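PDB 3L2B: probable manganase-dependent inorganic pyrophosphatase from Clostridium perfringens, which probably hydrolyses inorganic pyrophosphate in a manganese-dependent way, regulated through CBS domains that bind the inhibitor AMP and the activator diadenosine tetraphosphate. Local coordinates for residues Asn195-Ser200 with Ser218-Ile223; Asp15-Leu20 with Lys39-Ala44; Val5-Glu10 with Asp203-Val208. All blocks are in the same frame, centred on the assembly; numbering follows the deposited sequence.

Interaction 1 (Asn195-Ser200 with Ser218-Ile223); sequences NLVAVS and SNYPVI. With B4P (bis(adenosine)-5'-tetraphosphate), chain C.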
# COMPACT_ATOMS: atom_id res chain seq x y z
N ASN A 195 2.79 -11.17 -20.65
CA ASN A 195 4.11 -11.78 -20.45
C ASN A 195 4.19 -12.63 -19.16
O ASN A 195 5.25 -12.82 -18.57
CB ASN A 195 5.21 -10.71 -20.49
CG ASN A 195 4.92 -9.61 -21.55
OD1 ASN A 195 4.64 -8.46 -21.20
ND2 ASN A 195 4.97 -9.97 -22.82
N LEU A 196 3.04 -13.12 -18.74
CA LEU A 196 2.98 -14.15 -17.71
C LEU A 196 3.54 -15.38 -18.37
O LEU A 196 3.19 -15.69 -19.49
CB LEU A 196 1.55 -14.39 -17.21
CG LEU A 196 1.35 -15.46 -16.14
CD1 LEU A 196 2.31 -15.31 -14.95
CD2 LEU A 196 -0.07 -15.42 -15.65
N VAL A 197 4.47 -16.02 -17.69
CA VAL A 197 5.07 -17.23 -18.22
C VAL A 197 4.52 -18.43 -17.48
O VAL A 197 4.71 -18.59 -16.28
CB VAL A 197 6.61 -17.19 -18.12
CG1 VAL A 197 7.22 -18.45 -18.71
CG2 VAL A 197 7.16 -15.92 -18.82
N ALA A 198 3.79 -19.26 -18.22
CA ALA A 198 3.17 -20.48 -17.71
C ALA A 198 3.75 -21.66 -18.42
O ALA A 198 4.31 -21.53 -19.50
CB ALA A 198 1.69 -20.44 -17.95
N VAL A 199 3.61 -22.83 -17.81
CA VAL A 199 3.99 -24.07 -18.45
C VAL A 199 2.79 -25.01 -18.51
O VAL A 199 1.84 -24.89 -17.73
CB VAL A 199 5.18 -24.74 -17.73
CG1 VAL A 199 6.32 -23.77 -17.61
CG2 VAL A 199 4.78 -25.23 -16.37
N SER A 200 2.80 -25.90 -19.49
CA SER A 200 1.74 -26.90 -19.63
C SER A 200 2.15 -28.26 -19.08
O SER A 200 3.29 -28.66 -19.20
CB SER A 200 1.31 -27.06 -21.11
OG SER A 200 0.73 -25.87 -21.61
N SER A 218 10.84 -17.59 -9.82
CA SER A 218 10.99 -18.68 -8.87
C SER A 218 9.85 -19.73 -8.96
O SER A 218 10.03 -20.89 -8.61
CB SER A 218 11.15 -18.13 -7.46
OG SER A 218 9.90 -17.78 -6.92
N ASN A 219 8.70 -19.33 -9.49
CA ASN A 219 7.55 -20.25 -9.65
C ASN A 219 6.74 -19.96 -10.93
O ASN A 219 6.62 -18.81 -11.37
CB ASN A 219 6.60 -20.16 -8.45
CG ASN A 219 7.23 -20.65 -7.17
OD1 ASN A 219 7.52 -21.85 -7.01
ND2 ASN A 219 7.45 -19.72 -6.23
N TYR A 220 6.21 -21.03 -11.51
CA TYR A 220 5.48 -20.96 -12.78
C TYR A 220 4.11 -21.66 -12.73
O TYR A 220 3.98 -22.80 -12.33
CB TYR A 220 6.34 -21.57 -13.90
CG TYR A 220 7.65 -20.84 -14.13
CD1 TYR A 220 7.80 -19.95 -15.18
CD2 TYR A 220 8.75 -21.06 -13.30
CE1 TYR A 220 9.00 -19.30 -15.40
CE2 TYR A 220 9.95 -20.41 -13.50
CZ TYR A 220 10.07 -19.53 -14.55
OH TYR A 220 11.27 -18.87 -14.73
N PRO A 221 3.06 -20.95 -13.14
CA PRO A 221 1.78 -21.67 -13.11
C PRO A 221 1.72 -22.77 -14.15
O PRO A 221 2.29 -22.65 -15.23
CB PRO A 221 0.75 -20.57 -13.37
CG PRO A 221 1.54 -19.36 -13.85
CD PRO A 221 2.89 -19.50 -13.28
N VAL A 222 1.09 -23.86 -13.78
CA VAL A 222 0.96 -25.03 -14.63
C VAL A 222 -0.47 -25.13 -15.08
O VAL A 222 -1.40 -25.12 -14.26
CB VAL A 222 1.33 -26.31 -13.87
CG1 VAL A 222 1.02 -27.52 -14.72
CG2 VAL A 222 2.81 -26.25 -13.42
N ILE A 223 -0.63 -25.20 -16.39
CA ILE A 223 -1.95 -25.38 -17.01
C ILE A 223 -1.98 -26.75 -17.71
O ILE A 223 -0.96 -27.26 -18.16
CB ILE A 223 -2.30 -24.23 -18.03
CG1 ILE A 223 -1.34 -24.22 -19.23
CG2 ILE A 223 -2.30 -22.84 -17.35
CD1 ILE A 223 -1.63 -23.07 -20.25
PA B4P C . 10.30 -13.71 -8.84
O1A B4P C . 11.55 -13.37 -9.51
O2A B4P C . 9.77 -15.19 -9.13
O3A B4P C . 10.54 -13.38 -7.31
PB B4P C . 9.75 -13.91 -6.02
O1B B4P C . 10.05 -15.33 -5.78
O2B B4P C . 8.20 -13.57 -6.13
O3B B4P C . 10.43 -12.96 -4.92
PG B4P C . 11.78 -13.35 -4.15
O1G B4P C . 12.73 -13.92 -5.13
O2G B4P C . 12.34 -12.16 -3.27
O3G B4P C . 11.29 -14.44 -3.08
PD B4P C . 12.32 -14.97 -1.96
O1D B4P C . 11.95 -16.34 -1.56
O2D B4P C . 13.83 -14.83 -2.49
O5E B4P C . 9.18 -12.72 -9.39
C5E B4P C . 9.20 -11.34 -9.01
C4E B4P C . 7.89 -10.73 -9.48
O4E B4P C . 7.70 -11.01 -10.86
C3E B4P C . 6.71 -11.36 -8.78
O3E B4P C . 6.29 -10.54 -7.73
C2E B4P C . 5.64 -11.52 -9.84
O2E B4P C . 4.80 -10.39 -9.87
C1E B4P C . 6.40 -11.59 -11.14
N9A B4P C . 6.40 -13.01 -11.58
C8A B4P C . 6.69 -14.09 -10.81
N7A B4P C . 6.57 -15.25 -11.52
C5A B4P C . 6.21 -14.92 -12.77
C6A B4P C . 5.92 -15.64 -14.01
N6A B4P C . 6.01 -16.97 -14.07
N1A B4P C . 5.55 -14.93 -15.10
C2A B4P C . 5.47 -13.59 -15.06
N3A B4P C . 5.71 -12.88 -13.96
C4A B4P C . 6.08 -13.45 -12.80
O5F B4P C . 12.04 -13.94 -0.79
C5F B4P C . 10.73 -13.84 -0.25
C4F B4P C . 10.75 -12.78 0.82
O4F B4P C . 11.58 -13.21 1.90
C3F B4P C . 11.32 -11.49 0.28
O3F B4P C . 10.27 -10.58 -0.07
C2F B4P C . 12.16 -10.96 1.43
O2F B4P C . 11.31 -10.12 2.19
C1F B4P C . 12.54 -12.21 2.23
N9B B4P C . 13.93 -12.55 1.86
C8B B4P C . 14.48 -12.52 0.63
N7B B4P C . 15.79 -12.86 0.69
C5B B4P C . 16.10 -13.11 1.96
C6B B4P C . 17.31 -13.50 2.71
N6B B4P C . 18.48 -13.71 2.08
N1B B4P C . 17.21 -13.64 4.04
C2B B4P C . 16.05 -13.44 4.69
N3B B4P C . 14.92 -13.06 4.08
C4B B4P C . 14.88 -12.88 2.73
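Val199 and Ser200 pair in parallel with Val222 and Ile223, and Ala198 still lies opposite Pro221; only before it does the chain part from the strand, and the touching parts run 54° apart overall. Val199 makes both bonds of the pairing, through its N and its O, on the edge that faces 218-223: Val199 N gives its hydrogen to Pro221 O at 2.9 Å, and Ile223 N gives one to Val199 O at 2.8 Å. Val199 O also takes a CA-H...O contact from Val222 CA.

Val199 and Val222 put their side chains on one face of the sheet, where the CG2 methyls meet at 3.7 Å. On the other face Ser200 OG lies against Ile223 CG1. Tyr220 and Val197 run side by side, pointing the same way, with Val197 CG1 3.9 Å from Tyr220 CE1; Val197 O sits at the edge of the ring, near its plane. The phenol hydroxyl is held by a hydrogen bond with Thr215 OG1. Pro221 CG is loosely near both Ala198 CB and Leu196 CD1.

Where the strands part, the adenine enters. Val197 N donates to B4P N1A at 3.0 Å in an almost linear bond (174°), and B4P N6A returns one to Val197 O, a paired reading of the base by one residue's backbone. A weak bond from the same amino group reaches Asn219 O. Leu196 CG is anti to the backbone N (chi1 180°), which brings CD1 to 3.3 Å from B4P N1A. At the phosphates, Ser218 N donates to B4P O2A and Ser218 OG to B4P O1B, each at 2.7 Å. Strand 199-200, helix 205-215 and strand 219-223 form a beta-alpha-beta unit of the CBS domain; the residues just before the first strand and the start of the second frame the adenine site, as in other nucleotide-binding Bateman modules.

Interaction 2 (Asp15-Leu20 with Lys39-Ala44); sequences DKIAPL and KSIPVA. With B4P (bis(adenosine)-5'-tetraphosphate), chain C.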
# COMPACT_ATOMS: atom_id res chain seq x y z
N ASP A 15 2.81 -27.78 -6.77
CA ASP A 15 1.95 -27.15 -5.78
C ASP A 15 0.58 -26.97 -6.38
O ASP A 15 0.40 -26.21 -7.34
CB ASP A 15 2.49 -25.79 -5.34
CG ASP A 15 3.95 -25.83 -4.94
OD1 ASP A 15 4.36 -26.73 -4.18
OD2 ASP A 15 4.69 -24.93 -5.38
N LYS A 16 -0.39 -27.68 -5.83
CA LYS A 16 -1.77 -27.46 -6.19
C LYS A 16 -2.16 -26.21 -5.46
O LYS A 16 -2.11 -26.15 -4.24
CB LYS A 16 -2.65 -28.63 -5.78
CG LYS A 16 -2.23 -29.97 -6.35
CD LYS A 16 -2.29 -29.99 -7.88
CE LYS A 16 -1.57 -31.23 -8.44
NZ LYS A 16 -1.76 -32.47 -7.61
N ILE A 17 -2.49 -25.17 -6.20
CA ILE A 17 -2.98 -23.94 -5.58
C ILE A 17 -4.33 -23.69 -6.17
O ILE A 17 -4.45 -23.65 -7.39
CB ILE A 17 -2.14 -22.70 -5.94
CG1 ILE A 17 -0.64 -22.99 -5.97
CG2 ILE A 17 -2.48 -21.54 -4.98
CD1 ILE A 17 0.14 -21.82 -6.56
N ALA A 18 -5.32 -23.52 -5.32
CA ALA A 18 -6.64 -23.09 -5.79
C ALA A 18 -6.51 -21.63 -6.24
O ALA A 18 -6.12 -20.78 -5.46
CB ALA A 18 -7.70 -23.22 -4.67
N PRO A 19 -6.81 -21.35 -7.51
CA PRO A 19 -6.66 -19.97 -8.03
C PRO A 19 -7.72 -19.01 -7.56
O PRO A 19 -8.80 -19.41 -7.19
CB PRO A 19 -6.76 -20.14 -9.54
CG PRO A 19 -7.40 -21.48 -9.77
CD PRO A 19 -7.19 -22.32 -8.56
N LEU A 20 -7.36 -17.73 -7.58
CA LEU A 20 -8.30 -16.66 -7.27
C LEU A 20 -9.22 -16.36 -8.44
O LEU A 20 -8.82 -16.34 -9.61
CB LEU A 20 -7.53 -15.39 -6.92
CG LEU A 20 -6.65 -15.47 -5.68
CD1 LEU A 20 -5.94 -14.18 -5.46
CD2 LEU A 20 -7.50 -15.85 -4.44
N LYS A 39 3.94 -16.45 -2.26
CA LYS A 39 4.51 -15.17 -2.71
C LYS A 39 3.77 -14.72 -3.96
O LYS A 39 3.77 -13.55 -4.34
CB LYS A 39 6.01 -15.31 -3.01
CG LYS A 39 6.79 -16.03 -1.89
CD LYS A 39 8.31 -16.13 -2.14
CE LYS A 39 8.65 -17.07 -3.28
NZ LYS A 39 10.10 -17.05 -3.61
N SER A 40 3.15 -15.69 -4.61
CA SER A 40 2.24 -15.40 -5.72
C SER A 40 1.14 -16.42 -5.79
O SER A 40 1.18 -17.47 -5.12
CB SER A 40 2.98 -15.36 -7.03
OG SER A 40 3.41 -16.66 -7.34
N ILE A 41 0.13 -16.08 -6.58
CA ILE A 41 -1.08 -16.90 -6.67
C ILE A 41 -1.77 -16.66 -8.00
O ILE A 41 -1.96 -15.52 -8.42
CB ILE A 41 -2.04 -16.65 -5.50
CG1 ILE A 41 -3.16 -17.70 -5.47
CG2 ILE A 41 -2.61 -15.24 -5.58
CD1 ILE A 41 -4.14 -17.54 -4.31
N PRO A 42 -2.10 -17.75 -8.70
CA PRO A 42 -2.75 -17.60 -10.01
C PRO A 42 -4.20 -17.10 -9.95
O PRO A 42 -4.93 -17.33 -8.99
CB PRO A 42 -2.66 -19.01 -10.59
CG PRO A 42 -2.60 -19.91 -9.38
CD PRO A 42 -1.87 -19.15 -8.33
N VAL A 43 -4.56 -16.35 -10.97
CA VAL A 43 -5.90 -15.85 -11.12
C VAL A 43 -6.52 -16.54 -12.34
O VAL A 43 -5.90 -16.62 -13.41
CB VAL A 43 -5.91 -14.34 -11.34
CG1 VAL A 43 -7.34 -13.82 -11.39
CG2 VAL A 43 -5.06 -13.62 -10.26
N ALA A 44 -7.74 -17.06 -12.16
CA ALA A 44 -8.43 -17.85 -13.21
C ALA A 44 -9.90 -17.52 -13.33
O ALA A 44 -10.54 -17.17 -12.34
CB ALA A 44 -8.29 -19.35 -12.92
PA B4P C . 10.30 -13.71 -8.84
O1A B4P C . 11.55 -13.37 -9.51
O2A B4P C . 9.77 -15.19 -9.13
O3A B4P C . 10.54 -13.38 -7.31
PB B4P C . 9.75 -13.91 -6.02
O1B B4P C . 10.05 -15.33 -5.78
O2B B4P C . 8.20 -13.57 -6.13
O3B B4P C . 10.43 -12.96 -4.92
PG B4P C . 11.78 -13.35 -4.15
O1G B4P C . 12.73 -13.92 -5.13
O2G B4P C . 12.34 -12.16 -3.27
O3G B4P C . 11.29 -14.44 -3.08
PD B4P C . 12.32 -14.97 -1.96
O1D B4P C . 11.95 -16.34 -1.56
O2D B4P C . 13.83 -14.83 -2.49
O5E B4P C . 9.18 -12.72 -9.39
C5E B4P C . 9.20 -11.34 -9.01
C4E B4P C . 7.89 -10.73 -9.48
O4E B4P C . 7.70 -11.01 -10.86
C3E B4P C . 6.71 -11.36 -8.78
O3E B4P C . 6.29 -10.54 -7.73
C2E B4P C . 5.64 -11.52 -9.84
O2E B4P C . 4.80 -10.39 -9.87
C1E B4P C . 6.40 -11.59 -11.14
N9A B4P C . 6.40 -13.01 -11.58
C8A B4P C . 6.69 -14.09 -10.81
N7A B4P C . 6.57 -15.25 -11.52
C5A B4P C . 6.21 -14.92 -12.77
C6A B4P C . 5.92 -15.64 -14.01
N6A B4P C . 6.01 -16.97 -14.07
N1A B4P C . 5.55 -14.93 -15.10
C2A B4P C . 5.47 -13.59 -15.06
N3A B4P C . 5.71 -12.88 -13.96
C4A B4P C . 6.08 -13.45 -12.80
O5F B4P C . 12.04 -13.94 -0.79
C5F B4P C . 10.73 -13.84 -0.25
C4F B4P C . 10.75 -12.78 0.82
O4F B4P C . 11.58 -13.21 1.90
C3F B4P C . 11.32 -11.49 0.28
O3F B4P C . 10.27 -10.58 -0.07
C2F B4P C . 12.16 -10.96 1.43
O2F B4P C . 11.31 -10.12 2.19
C1F B4P C . 12.54 -12.21 2.23
N9B B4P C . 13.93 -12.55 1.86
C8B B4P C . 14.48 -12.52 0.63
N7B B4P C . 15.79 -12.86 0.69
C5B B4P C . 16.10 -13.11 1.96
C6B B4P C . 17.31 -13.50 2.71
N6B B4P C . 18.48 -13.71 2.08
N1B B4P C . 17.21 -13.64 4.04
C2B B4P C . 16.05 -13.44 4.69
N3B B4P C . 14.92 -13.06 4.08
C4B B4P C . 14.88 -12.88 2.73
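Leu20 rests against Ile41, their side chains crossing at about a right angle. From the Leu20 backbone, CB passes 3.8 Å from Pro42 O; CG, anti to the carbonyl carbon (chi1 -64°), meets Ile41 CD1 at 3.5 Å. Of the two methyls, CD1 presses on Ile41 CG2, also at 3.5 Å and tighter than usual for carbons, while CD2 lies against Ile41 CD1. Ala29 and Ile32 of helix 26-35 also touch Leu20, so the side chain is buried between strand 40-44 and that helix.

The Leu20 backbone bridges Val43. Leu20 N donates to Pro42 O at 2.8 Å, in the carbonyl plane, and Ala44 N donates to Leu20 O at 2.9 Å. Ile17 covers the earlier part of the strand: its CG2 meets Ile41 CG1, and its CD1 reaches Pro42 CD at 3.8 Å. Pro19 CB packs on Ala44 CB at the other end.

Just before strand 40-44, Lys39 turns to the ligand. Its chain bends at chi3 (-69°), and CD and CE run beside the phosphates before NZ donates to B4P O1B and O1D, terminal oxygens on PB and PD, and to O3G, which bridges PG and PD. The extended segment before helix 26-35 pairs with the strand that follows it, as in the beta-alpha-beta part of a CBS domain. The chemistry is divided: the contact itself is aliphatic, with two backbone bonds across it, whereas the charge that meets the ligand is that of Lys39, whose single ammonium, held by three oxygens, probably offsets part of the tetraphosphate's negative charge.

Interaction 3 (Val5-Glu10 with Asp203-Val208); sequences VKLKVE and DLVEDV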
# COMPACT_ATOMS: atom_id res chain seq x y z
N VAL A 5 10.97 -41.65 -24.62
CA VAL A 5 9.99 -41.34 -23.57
C VAL A 5 10.59 -40.24 -22.72
O VAL A 5 11.70 -40.34 -22.22
CB VAL A 5 9.69 -42.57 -22.67
CG1 VAL A 5 8.79 -42.19 -21.50
CG2 VAL A 5 9.09 -43.75 -23.50
N LYS A 6 9.86 -39.16 -22.58
CA LYS A 6 10.41 -38.01 -21.91
C LYS A 6 9.51 -37.52 -20.82
O LYS A 6 8.29 -37.47 -20.95
CB LYS A 6 10.72 -36.90 -22.91
CG LYS A 6 11.62 -37.36 -24.07
CD LYS A 6 12.53 -36.26 -24.63
CE LYS A 6 11.86 -35.50 -25.75
NZ LYS A 6 11.38 -36.40 -26.85
N LEU A 7 10.16 -37.17 -19.73
CA LEU A 7 9.55 -36.57 -18.58
C LEU A 7 8.81 -35.31 -18.99
O LEU A 7 9.39 -34.40 -19.57
CB LEU A 7 10.63 -36.23 -17.55
CG LEU A 7 10.35 -36.52 -16.09
CD1 LEU A 7 9.80 -37.92 -15.89
CD2 LEU A 7 11.64 -36.31 -15.33
N LYS A 8 7.52 -35.30 -18.70
CA LYS A 8 6.66 -34.12 -18.84
C LYS A 8 6.39 -33.43 -17.48
O LYS A 8 6.56 -34.02 -16.41
CB LYS A 8 5.32 -34.52 -19.50
CG LYS A 8 5.43 -34.99 -20.97
CD LYS A 8 4.15 -35.64 -21.51
CE LYS A 8 4.14 -37.15 -21.30
NZ LYS A 8 5.32 -37.87 -21.94
N VAL A 9 5.95 -32.17 -17.53
CA VAL A 9 5.58 -31.41 -16.32
C VAL A 9 4.62 -32.21 -15.41
O VAL A 9 4.74 -32.19 -14.18
CB VAL A 9 4.97 -30.03 -16.66
CG1 VAL A 9 4.27 -29.41 -15.41
CG2 VAL A 9 6.01 -29.10 -17.23
N GLU A 10 3.70 -32.96 -16.01
CA GLU A 10 2.71 -33.74 -15.24
C GLU A 10 3.36 -34.79 -14.34
O GLU A 10 2.77 -35.21 -13.38
CB GLU A 10 1.67 -34.42 -16.16
CG GLU A 10 2.27 -35.42 -17.15
CD GLU A 10 1.29 -35.95 -18.18
OE1 GLU A 10 0.19 -35.38 -18.32
OE2 GLU A 10 1.65 -36.94 -18.85
N ASP A 203 4.11 -30.17 -21.44
CA ASP A 203 5.43 -29.65 -21.82
C ASP A 203 6.51 -30.61 -21.32
O ASP A 203 6.39 -31.20 -20.26
CB ASP A 203 5.70 -28.26 -21.21
CG ASP A 203 4.90 -27.13 -21.85
OD1 ASP A 203 4.17 -27.38 -22.83
OD2 ASP A 203 5.02 -25.98 -21.37
N LEU A 204 7.59 -30.74 -22.09
CA LEU A 204 8.71 -31.59 -21.68
C LEU A 204 9.61 -30.85 -20.70
O LEU A 204 9.85 -29.65 -20.83
CB LEU A 204 9.47 -32.10 -22.91
CG LEU A 204 8.58 -32.90 -23.89
CD1 LEU A 204 9.33 -33.26 -25.17
CD2 LEU A 204 8.00 -34.16 -23.23
N VAL A 205 10.08 -31.57 -19.69
CA VAL A 205 10.83 -30.95 -18.62
C VAL A 205 12.09 -30.34 -19.18
O VAL A 205 12.50 -29.25 -18.79
CB VAL A 205 11.15 -31.93 -17.48
CG1 VAL A 205 12.30 -31.40 -16.62
CG2 VAL A 205 9.90 -32.16 -16.65
N GLU A 206 12.68 -31.06 -20.13
CA GLU A 206 13.85 -30.60 -20.89
C GLU A 206 13.67 -29.16 -21.34
O GLU A 206 14.52 -28.29 -21.11
CB GLU A 206 14.04 -31.48 -22.13
CG GLU A 206 15.47 -31.70 -22.55
CD GLU A 206 15.57 -32.47 -23.88
OE1 GLU A 206 14.52 -32.87 -24.45
OE2 GLU A 206 16.71 -32.67 -24.35
N ASP A 207 12.55 -28.92 -21.99
CA ASP A 207 12.28 -27.62 -22.64
C ASP A 207 11.87 -26.53 -21.64
O ASP A 207 12.08 -25.34 -21.86
CB ASP A 207 11.19 -27.77 -23.72
CG ASP A 207 11.59 -28.72 -24.84
OD1 ASP A 207 12.79 -29.07 -24.94
OD2 ASP A 207 10.70 -29.14 -25.62
N VAL A 208 11.28 -26.97 -20.52
CA VAL A 208 10.88 -26.06 -19.44
C VAL A 208 12.12 -25.61 -18.65
O VAL A 208 12.11 -24.54 -18.06
CB VAL A 208 9.81 -26.70 -18.50
CG1 VAL A 208 9.66 -25.93 -17.20
CG2 VAL A 208 8.46 -26.78 -19.20
O HOH W 1 11.82 -33.70 -20.71
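Lys8 and Leu204 bring their backbones together in a single bridge, CA atoms 4.3 Å apart, closed by Val205 N donating to Leu7 O and Val9 N to Asp203 O, each at 2.9 Å. The second bond runs nearly straight out from its carbonyl; in the first, the donor is tilted 25° from the carbonyl plane. Leu7 O also accepts from a water, which in turn accepts from Glu206 N at 2.8 Å, so this one carbonyl serves two backbone N-H groups of the first helical turn, one directly and one through water.

Leu204 occupies the N-cap position of helix 205-215, the helix of a CBS-domain beta-alpha-beta unit, and the N-terminal segment 5-10, far away in sequence, packs on the start of this helix in the second CBS domain. The Leu204 side chain forks between two lysines: CD1 lies 3.4 Å from Lys6 CE, a tight approach, and CD2 lies 3.5 Å from Lys8 CG, the Lys8 and Leu204 chains pointing the same way. Lys8 then bends at chi3 and chi4 so that NZ returns to Lys6 O at 3.2 Å. Lys6 CD passes Glu206 OE1, but the charged ends stay 5.3 Å apart, NZ to OE1. At the outer side Val205 CG2 is near Leu7 CB; deeper in, Val9 CG2 meets Val208 CG2, the side chains at about a right angle.

Interaction 1 and interaction 2 belong to the two different CBS domains and meet at the shared ligand, where Ser218 and Lys39 stand side by side at the phosphates. Interaction 2 is the more buried, with aliphatic packing against helix 26-35, while interaction 1 is partly buried and opens into adenine recognition by backbone groups. Interaction 3 is the most peripheral, its centre about 36 Å from the centre of the chain, and mixes lysine methylenes and a bridging water with a few buried valines. It holds helix 205-215, which links the two strands of interaction 1, and Val9 and Val208 touch Val199. Interactions 2 and 3 do not touch.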